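PDB 4Z0V: 2',5'-phosphodiesterase 12, which joins a magnesium-containing domain of the endonuclease/exonuclease/phosphatase family to an N-terminal beta domain of the E-set kind. Local coordinates for residues R42-A47 and R76-C81; R17-G22 and L95-V100. All coordinates share one frame; numbering follows the deposited sequence.

Contact 1: residues R42-A47 and R76-C81; sequences RWYKEA and RLKLHC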
ATOM      1  N   ARG A  42     -15.500 -21.799 -11.792  1.00 11.12           N
ATOM      2  CA  ARG A  42     -15.691 -23.037 -11.041  1.00 11.03           C
ATOM      3  C   ARG A  42     -14.324 -23.578 -10.695  1.00 13.51           C
ATOM      4  O   ARG A  42     -13.486 -23.681 -11.572  1.00 14.46           O
ATOM      5  CB  ARG A  42     -16.523 -24.078 -11.823  1.00 14.30           C
ATOM      6  CG  ARG A  42     -16.685 -25.420 -11.086  1.00 23.43           C
ATOM      7  CD  ARG A  42     -17.476 -25.297  -9.781  1.00 32.32           C
ATOM      8  NE  ARG A  42     -18.917 -25.164 -10.031  1.00 35.47           N
ATOM      9  CZ  ARG A  42     -19.851 -25.339  -9.104  1.00 45.06           C
ATOM     10  NH1 ARG A  42     -21.134 -25.194  -9.409  1.00 36.46           N
ATOM     11  NH2 ARG A  42     -19.510 -25.652  -7.863  1.00 28.04           N
ATOM     12  N   TRP A  43     -14.109 -23.915  -9.436  1.00 12.05           N
ATOM     13  CA  TRP A  43     -12.831 -24.445  -9.004  1.00 10.99           C
ATOM     14  C   TRP A  43     -12.926 -25.942  -8.798  1.00 12.67           C
ATOM     15  O   TRP A  43     -13.908 -26.436  -8.224  1.00 11.99           O
ATOM     16  CB  TRP A  43     -12.389 -23.772  -7.708  1.00  9.46           C
ATOM     17  CG  TRP A  43     -11.866 -22.385  -7.923  1.00 10.65           C
ATOM     18  CD1 TRP A  43     -12.564 -21.208  -7.826  1.00 13.29           C
ATOM     19  CD2 TRP A  43     -10.508 -22.033  -8.163  1.00 10.73           C
ATOM     20  NE1 TRP A  43     -11.714 -20.142  -8.033  1.00 12.14           N
ATOM     21  CE2 TRP A  43     -10.442 -20.621  -8.220  1.00 13.97           C
ATOM     22  CE3 TRP A  43      -9.317 -22.780  -8.290  1.00 12.57           C
ATOM     23  CZ2 TRP A  43      -9.239 -19.944  -8.456  1.00 14.31           C
ATOM     24  CZ3 TRP A  43      -8.133 -22.105  -8.533  1.00 14.61           C
ATOM     25  CH2 TRP A  43      -8.103 -20.705  -8.598  1.00 14.90           C
ATOM     26  N   TYR A  44     -11.860 -26.642  -9.189  1.00 10.33           N
ATOM     27  CA  TYR A  44     -11.688 -28.081  -9.008  1.00  8.89           C
ATOM     28  C   TYR A  44     -10.434 -28.395  -8.253  1.00 13.34           C
ATOM     29  O   TYR A  44      -9.480 -27.613  -8.274  1.00 12.45           O
ATOM     30  CB  TYR A  44     -11.597 -28.817 -10.342  1.00  8.70           C
ATOM     31  CG  TYR A  44     -12.776 -28.595 -11.240  1.00 10.66           C
ATOM     32  CD1 TYR A  44     -12.867 -27.452 -12.031  1.00 12.86           C
ATOM     33  CD2 TYR A  44     -13.765 -29.570 -11.377  1.00 11.58           C
ATOM     34  CE1 TYR A  44     -13.943 -27.257 -12.898  1.00 14.83           C
ATOM     35  CE2 TYR A  44     -14.840 -29.390 -12.248  1.00 12.52           C
ATOM     36  CZ  TYR A  44     -14.924 -28.226 -13.002  1.00 17.30           C
ATOM     37  OH  TYR A  44     -15.980 -28.021 -13.855  1.00 19.13           O
ATOM     38  N   LYS A  45     -10.417 -29.560  -7.617  1.00 12.16           N
ATOM     39  CA  LYS A  45      -9.219 -30.051  -6.958  1.00 11.73           C
ATOM     40  C   LYS A  45      -8.968 -31.460  -7.472  1.00 15.45           C
ATOM     41  O   LYS A  45      -9.900 -32.141  -7.891  1.00 15.00           O
ATOM     42  CB  LYS A  45      -9.349 -30.006  -5.421  1.00 14.04           C
ATOM     43  CG  LYS A  45     -10.400 -30.978  -4.880  1.00 22.74           C
ATOM     44  CD  LYS A  45     -10.811 -30.732  -3.423  1.00 29.35           C
ATOM     45  CE  LYS A  45     -11.931 -31.681  -3.034  1.00 41.47           C
ATOM     46  NZ  LYS A  45     -12.107 -31.777  -1.559  1.00 49.15           N
ATOM     47  N   GLU A  46      -7.707 -31.889  -7.481  1.00 13.02           N
ATOM     48  CA  GLU A  46      -7.369 -33.237  -7.895  1.00 14.34           C
ATOM     49  C   GLU A  46      -8.177 -34.210  -7.079  1.00 19.08           C
ATOM     50  O   GLU A  46      -8.351 -33.993  -5.881  1.00 18.17           O
ATOM     51  CB  GLU A  46      -5.879 -33.480  -7.687  1.00 16.12           C
ATOM     52  CG  GLU A  46      -5.089 -33.417  -8.956  1.00 25.51           C
ATOM     53  CD  GLU A  46      -3.635 -33.733  -8.700  1.00 35.63           C
ATOM     54  OE1 GLU A  46      -3.083 -34.584  -9.431  1.00 31.13           O
ATOM     55  OE2 GLU A  46      -3.073 -33.188  -7.722  1.00 17.63           O
ATOM     56  N   ALA A  47      -8.759 -35.221  -7.732  1.00 21.23           N
ATOM     57  CA  ALA A  47      -9.592 -36.217  -7.060  1.00 22.95           C
ATOM     58  C   ALA A  47      -8.812 -36.951  -5.965  1.00 27.91           C
ATOM     59  O   ALA A  47      -9.330 -37.190  -4.873  1.00 28.18           O
ATOM     60  CB  ALA A  47     -10.141 -37.206  -8.078  1.00 24.42           C
ATOM     61  N   ARG A  76      -3.359 -30.566  -6.607  1.00 11.15           N
ATOM     62  CA  ARG A  76      -3.317 -29.460  -7.550  1.00 10.94           C
ATOM     63  C   ARG A  76      -4.750 -28.929  -7.661  1.00 14.12           C
ATOM     64  O   ARG A  76      -5.706 -29.631  -7.305  1.00 13.22           O
ATOM     65  CB  ARG A  76      -2.792 -29.908  -8.924  1.00 12.11           C
ATOM     66  CG  ARG A  76      -1.302 -30.302  -8.817  1.00 17.72           C
ATOM     67  CD  ARG A  76      -0.537 -30.251 -10.119  1.00 22.34           C
ATOM     68  NE  ARG A  76      -0.932 -31.318 -11.040  1.00 27.70           N
ATOM     69  CZ  ARG A  76      -1.564 -31.129 -12.194  1.00 40.88           C
ATOM     70  NH1 ARG A  76      -1.874 -32.165 -12.962  1.00 26.50           N
ATOM     71  NH2 ARG A  76      -1.888 -29.906 -12.593  1.00 30.08           N
ATOM     72  N   LEU A  77      -4.898 -27.712  -8.162  1.00 11.83           N
ATOM     73  CA  LEU A  77      -6.220 -27.100  -8.344  1.00 10.00           C
ATOM     74  C   LEU A  77      -6.406 -26.761  -9.792  1.00 14.19           C
ATOM     75  O   LEU A  77      -5.437 -26.632 -10.535  1.00 14.12           O
ATOM     76  CB  LEU A  77      -6.298 -25.801  -7.480  1.00 10.35           C
ATOM     77  CG  LEU A  77      -6.003 -25.936  -5.985  1.00 14.22           C
ATOM     78  CD1 LEU A  77      -5.995 -24.508  -5.324  1.00 15.40           C
ATOM     79  CD2 LEU A  77      -7.048 -26.832  -5.291  1.00 13.12           C
ATOM     80  N   LYS A  78      -7.650 -26.595 -10.212  1.00 11.53           N
ATOM     81  CA  LYS A  78      -7.906 -26.203 -11.584  1.00 10.29           C
ATOM     82  C   LYS A  78      -9.037 -25.183 -11.574  1.00 13.99           C
ATOM     83  O   LYS A  78     -10.017 -25.371 -10.857  1.00 11.28           O
ATOM     84  CB  LYS A  78      -8.308 -27.450 -12.419  1.00 13.51           C
ATOM     85  CG  LYS A  78      -8.627 -27.116 -13.890  1.00 19.56           C
ATOM     86  CD  LYS A  78      -8.796 -28.347 -14.758  1.00 25.46           C
ATOM     87  CE  LYS A  78     -10.203 -28.871 -14.761  1.00 35.42           C
ATOM     88  NZ  LYS A  78     -10.406 -29.808 -15.886  1.00 38.97           N
ATOM     89  N   LEU A  79      -8.897 -24.119 -12.361  1.00 13.06           N
ATOM     90  CA  LEU A  79      -9.964 -23.124 -12.491  1.00 12.49           C
ATOM     91  C   LEU A  79     -10.545 -23.202 -13.882  1.00 15.54           C
ATOM     92  O   LEU A  79      -9.793 -23.179 -14.858  1.00 14.22           O
ATOM     93  CB  LEU A  79      -9.448 -21.681 -12.224  1.00 12.05           C
ATOM     94  CG  LEU A  79     -10.433 -20.506 -12.574  1.00 16.76           C
ATOM     95  CD1 LEU A  79     -11.678 -20.519 -11.680  1.00 16.36           C
ATOM     96  CD2 LEU A  79      -9.716 -19.138 -12.497  1.00 18.18           C
ATOM     97  N   HIS A  80     -11.878 -23.292 -13.963  1.00 13.57           N
ATOM     98  CA  HIS A  80     -12.632 -23.149 -15.194  1.00 13.74           C
ATOM     99  C   HIS A  80     -13.188 -21.756 -15.198  1.00 16.73           C
ATOM    100  O   HIS A  80     -13.852 -21.377 -14.231  1.00 13.68           O
ATOM    101  CB  HIS A  80     -13.805 -24.152 -15.299  1.00 15.60           C
ATOM    102  CG  HIS A  80     -14.748 -23.834 -16.436  1.00 20.89           C
ATOM    103  ND1 HIS A  80     -15.685 -22.795 -16.349  1.00 24.30           N
ATOM    104  CD2 HIS A  80     -14.824 -24.381 -17.670  1.00 24.13           C
ATOM    105  CE1 HIS A  80     -16.302 -22.764 -17.520  1.00 23.92           C
ATOM    106  NE2 HIS A  80     -15.836 -23.719 -18.341  1.00 24.92           N
ATOM    107  N   CYS A  81     -13.063 -21.040 -16.309  1.00 15.11           N
ATOM    108  CA  CYS A  81     -13.715 -19.746 -16.373  1.00 17.03           C
ATOM    109  C   CYS A  81     -14.249 -19.479 -17.763  1.00 17.01           C
ATOM    110  O   CYS A  81     -13.578 -19.755 -18.757  1.00 17.01           O
ATOM    111  CB  CYS A  81     -12.819 -18.619 -15.881  1.00 21.02           C
ATOM    112  SG  CYS A  81     -11.117 -18.743 -16.429  1.00 27.80           S
TER
HETATM  113  O   HOH W   1      -0.512 -33.925 -10.047  1.00 30.78           O
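E46 OE1 is held from two directions: a water donates to it at 2.7 Å, and the backbone N of G53 donates as well. The same water accepts from R76 NE at 2.8 Å, lying at the edge of the guanidinium, and so bridges acid and base. E46 and R76 make no direct salt bridge; the carboxylate and guanidinium planes stand 53° apart, and the strongest ionic partner of R76 is E96 on the next strand. The second carboxylate oxygen works on the backbone instead: E46 OE2 receives R76 N at 2.9 Å on its anti side, somewhat out of the carboxylate plane, while E46 N donates back to R76 O.

From there the two strands run as a regular antiparallel pair, the middle of the four-stranded sheet in this E-set-like domain. Y44 with K78 and R42 with H80 are hydrogen-bonded pairs, Y44 N reaching K78 O at 2.8 Å; non-hydrogen-bonded W43 with L79 lies between them, and K45 with L77, of the same kind, follows.

On the face bearing W43 and L79, the indole has CG anti to its carbonyl carbon (chi1 -76°), which brings it across the L79 side chain. L79 CD1 makes a CH-pi contact over the five-membered ring, 3.7 Å from its centroid, and L79 CB packs at 3.9 Å against W43 CZ3 on the benzene half. L77 CB comes in at the indole edge, and L77 CD2 packs on K45 CB.

The opposite face carries Y44, K78 and H80. H80 CB meets the edge of the Y44 ring at CE1, 3.9 Å away, with the two side chains pointing the same way. K78 NZ stands over that ring at long range, at most a weak cation-pi attraction; its salt bridge goes to E94.

Contact 2: residues R17-G22 and L95-V100; sequences RYIMAG and LESVCV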
ATOM      1  N   ARG A  17       2.109 -19.204  -8.408  1.00 25.08           N
ATOM      2  CA  ARG A  17       3.046 -20.341  -8.439  1.00 26.27           C
ATOM      3  C   ARG A  17       3.150 -21.036  -7.124  1.00 28.98           C
ATOM      4  O   ARG A  17       3.654 -22.151  -7.052  1.00 29.75           O
ATOM      5  CB  ARG A  17       4.453 -19.853  -8.796  1.00 27.94           C
ATOM      6  CG  ARG A  17       4.513 -19.351 -10.170  1.00 33.13           C
ATOM      7  CD  ARG A  17       5.920 -19.302 -10.672  1.00 35.33           C
ATOM      8  NE  ARG A  17       5.824 -18.784 -12.018  1.00 38.27           N
ATOM      9  CZ  ARG A  17       5.677 -19.539 -13.093  1.00 43.22           C
ATOM     10  NH1 ARG A  17       5.509 -18.981 -14.273  1.00 36.86           N
ATOM     11  NH2 ARG A  17       5.713 -20.864 -12.996  1.00 31.62           N
ATOM     12  N   TYR A  18       2.784 -20.317  -6.079  1.00 24.99           N
ATOM     13  CA  TYR A  18       2.834 -20.737  -4.698  1.00 24.49           C
ATOM     14  C   TYR A  18       1.406 -20.683  -4.164  1.00 22.78           C
ATOM     15  O   TYR A  18       0.780 -19.631  -4.203  1.00 21.72           O
ATOM     16  CB  TYR A  18       3.782 -19.792  -3.930  1.00 26.89           C
ATOM     17  CG  TYR A  18       4.413 -20.334  -2.665  1.00 31.60           C
ATOM     18  CD1 TYR A  18       5.731 -20.031  -2.334  1.00 34.71           C
ATOM     19  CD2 TYR A  18       3.670 -21.077  -1.751  1.00 33.30           C
ATOM     20  CE1 TYR A  18       6.316 -20.525  -1.168  1.00 35.91           C
ATOM     21  CE2 TYR A  18       4.247 -21.582  -0.589  1.00 34.01           C
ATOM     22  CZ  TYR A  18       5.565 -21.294  -0.294  1.00 42.26           C
ATOM     23  OH  TYR A  18       6.112 -21.783   0.867  1.00 44.75           O
ATOM     24  N   ILE A  19       0.861 -21.837  -3.772  1.00 15.37           N
ATOM     25  CA  ILE A  19      -0.493 -21.920  -3.251  1.00 14.00           C
ATOM     26  C   ILE A  19      -0.409 -22.523  -1.847  1.00 16.46           C
ATOM     27  O   ILE A  19       0.157 -23.609  -1.696  1.00 16.35           O
ATOM     28  CB  ILE A  19      -1.404 -22.735  -4.214  1.00 15.79           C
ATOM     29  CG1 ILE A  19      -1.642 -21.948  -5.526  1.00 15.81           C
ATOM     30  CG2 ILE A  19      -2.726 -23.097  -3.515  1.00 15.79           C
ATOM     31  CD1 ILE A  19      -2.295 -22.728  -6.632  1.00 20.40           C
ATOM     32  N   MET A  20      -0.983 -21.834  -0.834  1.00 11.82           N
ATOM     33  CA  MET A  20      -0.969 -22.323   0.546  1.00 12.86           C
ATOM     34  C   MET A  20      -2.346 -22.486   1.112  1.00 15.01           C
ATOM     35  O   MET A  20      -3.230 -21.655   0.851  1.00 13.63           O
ATOM     36  CB  MET A  20      -0.193 -21.369   1.475  1.00 15.87           C
ATOM     37  CG  MET A  20       1.238 -21.265   1.128  1.00 22.11           C
ATOM     38  SD  MET A  20       2.164 -20.197   2.255  1.00 29.63           S
ATOM     39  CE  MET A  20       1.412 -18.800   2.034  1.00 21.87           C
ATOM     40  N   ALA A  21      -2.519 -23.503   1.968  1.00 12.38           N
ATOM     41  CA  ALA A  21      -3.783 -23.725   2.672  1.00 13.04           C
ATOM     42  C   ALA A  21      -4.113 -22.507   3.534  1.00 16.28           C
ATOM     43  O   ALA A  21      -3.224 -22.012   4.217  1.00 16.11           O
ATOM     44  CB  ALA A  21      -3.670 -24.961   3.551  1.00 14.96           C
ATOM     45  N   GLY A  22      -5.344 -22.012   3.453  1.00 13.32           N
ATOM     46  CA  GLY A  22      -5.775 -20.846   4.224  1.00 13.88           C
ATOM     47  C   GLY A  22      -5.402 -19.503   3.634  1.00 16.55           C
ATOM     48  O   GLY A  22      -5.723 -18.461   4.228  1.00 16.48           O
ATOM     49  N   LEU A  95      -7.448 -23.553 -16.410  1.00 20.29           N
ATOM     50  CA  LEU A  95      -6.061 -23.427 -16.020  1.00 23.47           C
ATOM     51  C   LEU A  95      -5.799 -24.237 -14.771  1.00 25.18           C
ATOM     52  O   LEU A  95      -6.509 -24.070 -13.784  1.00 22.90           O
ATOM     53  CB  LEU A  95      -5.741 -21.940 -15.779  1.00 24.54           C
ATOM     54  CG  LEU A  95      -4.283 -21.551 -15.536  1.00 31.72           C
ATOM     55  CD1 LEU A  95      -3.353 -22.180 -16.555  1.00 33.73           C
ATOM     56  CD2 LEU A  95      -4.131 -20.088 -15.568  1.00 31.49           C
ATOM     57  N   GLU A  96      -4.765 -25.091 -14.819  1.00 19.86           N
ATOM     58  CA  GLU A  96      -4.385 -25.936 -13.686  1.00 17.90           C
ATOM     59  C   GLU A  96      -3.190 -25.353 -13.002  1.00 20.05           C
ATOM     60  O   GLU A  96      -2.310 -24.811 -13.679  1.00 17.59           O
ATOM     61  CB  GLU A  96      -4.015 -27.360 -14.135  1.00 19.27           C
ATOM     62  CG  GLU A  96      -5.082 -28.119 -14.885  1.00 24.31           C
ATOM     63  CD  GLU A  96      -4.602 -29.443 -15.441  1.00 39.15           C
ATOM     64  OE1 GLU A  96      -3.558 -29.955 -14.969  1.00 28.15           O
ATOM     65  OE2 GLU A  96      -5.309 -29.995 -16.314  1.00 35.24           O
ATOM     66  N   SER A  97      -3.115 -25.505 -11.673  1.00 14.61           N
ATOM     67  CA  SER A  97      -1.927 -25.099 -10.938  1.00 13.91           C
ATOM     68  C   SER A  97      -0.803 -26.088 -11.279  1.00 16.57           C
ATOM     69  O   SER A  97      -1.069 -27.266 -11.531  1.00 15.84           O
ATOM     70  CB  SER A  97      -2.200 -25.084  -9.438  1.00 16.84           C
ATOM     71  OG  SER A  97      -2.361 -26.396  -8.928  1.00 17.27           O
ATOM     72  N   VAL A  98       0.428 -25.615 -11.309  1.00 17.41           N
ATOM     73  CA  VAL A  98       1.566 -26.497 -11.594  1.00 19.43           C
ATOM     74  C   VAL A  98       2.034 -27.099 -10.253  1.00 25.31           C
ATOM     75  O   VAL A  98       2.470 -28.249 -10.201  1.00 28.48           O
ATOM     76  CB  VAL A  98       2.674 -25.708 -12.354  1.00 24.07           C
ATOM     77  CG1 VAL A  98       3.949 -26.519 -12.475  1.00 24.87           C
ATOM     78  CG2 VAL A  98       2.172 -25.300 -13.739  1.00 24.14           C
ATOM     79  N   CYS A  99       1.856 -26.340  -9.172  1.00 20.11           N
ATOM     80  CA  CYS A  99       2.207 -26.711  -7.797  1.00 20.59           C
ATOM     81  C   CYS A  99       1.042 -27.395  -7.119  1.00 18.89           C
ATOM     82  O   CYS A  99      -0.098 -27.142  -7.491  1.00 17.22           O
ATOM     83  CB  CYS A  99       2.576 -25.444  -7.028  1.00 23.02           C
ATOM     84  SG  CYS A  99       1.234 -24.216  -6.991  1.00 28.06           S
ATOM     85  N   VAL A 100       1.321 -28.170  -6.051  1.00 11.80           N
ATOM     86  CA  VAL A 100       0.277 -28.677  -5.171  1.00 10.25           C
ATOM     87  C   VAL A 100       0.076 -27.637  -4.047  1.00 14.06           C
ATOM     88  O   VAL A 100       0.983 -26.836  -3.759  1.00 13.88           O
ATOM     89  CB  VAL A 100       0.568 -30.088  -4.596  1.00 15.27           C
ATOM     90  CG1 VAL A 100       0.628 -31.141  -5.717  1.00 14.43           C
ATOM     91  CG2 VAL A 100       1.833 -30.095  -3.724  1.00 15.40           C
TER
HETATM   92  O   HOH W   2       2.436 -24.235  -3.749  1.00 23.10           O
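C99 SG stands well above the plane of the R17-Y18 peptide, at its carbonyl-oxygen end, 3.2 Å from R17 O. C99 CB follows at 3.5 Å from the same oxygen. The side chain of Y18 leaves the backbone away from 95-100 and touches D160 and Y161 of helix 159-172.

I19 packs against the same sulfur. It points toward the other segment, and with CG1 anti to its carbonyl carbon (chi1 -69°) CD1 reaches two side chains: S97 CB at 3.7 Å and C99 SG at 3.8 Å. Its apolar surroundings continue onto L77 and V25.

In fold terms, a loop following strand 9-14 meets the chain around the end of edge strand 93-96 of the E-set-like domain's four-stranded sheet. S97 braces that part of the chain: OG donates to C99 O at 2.8 Å, nearly in line with the carbonyl, and also accepts L77 N from the neighbouring strand.

No clear direct hydrogen bond spans the two segments; a water links them, accepting from I19 N at 2.9 Å and lying 3.0 Å from V100 O, to which it can donate. Beyond V100, backbone hydrogen bonds between E102 and both I19 and A21 continue the association. G22 O meanwhile accepts K168 NZ from helix 159-172, so this loop also faces the larger domain.

How the contacts relate
Following the chain from the N terminus, 17-22 comes first, in the loop after strand 9-14; then strand 40-46 carries 42-47, strand 77-82 carries 76-81, and 95-100 begins on strand 93-96 and runs on past it. Contact 2 closes a loop with 72 residues between its segments, and contact 1, with 28 residues between its own, nests inside it. Their centres lie about 10 Å apart. Strand 77-82 is the shared neighbour: L79 N to L95 O and L77 O to S97 N are probable hydrogen bonds. Contact 1 thus joins two inner strands, while contact 2 ties the edge-strand exit to the loop that borders helix 159-172.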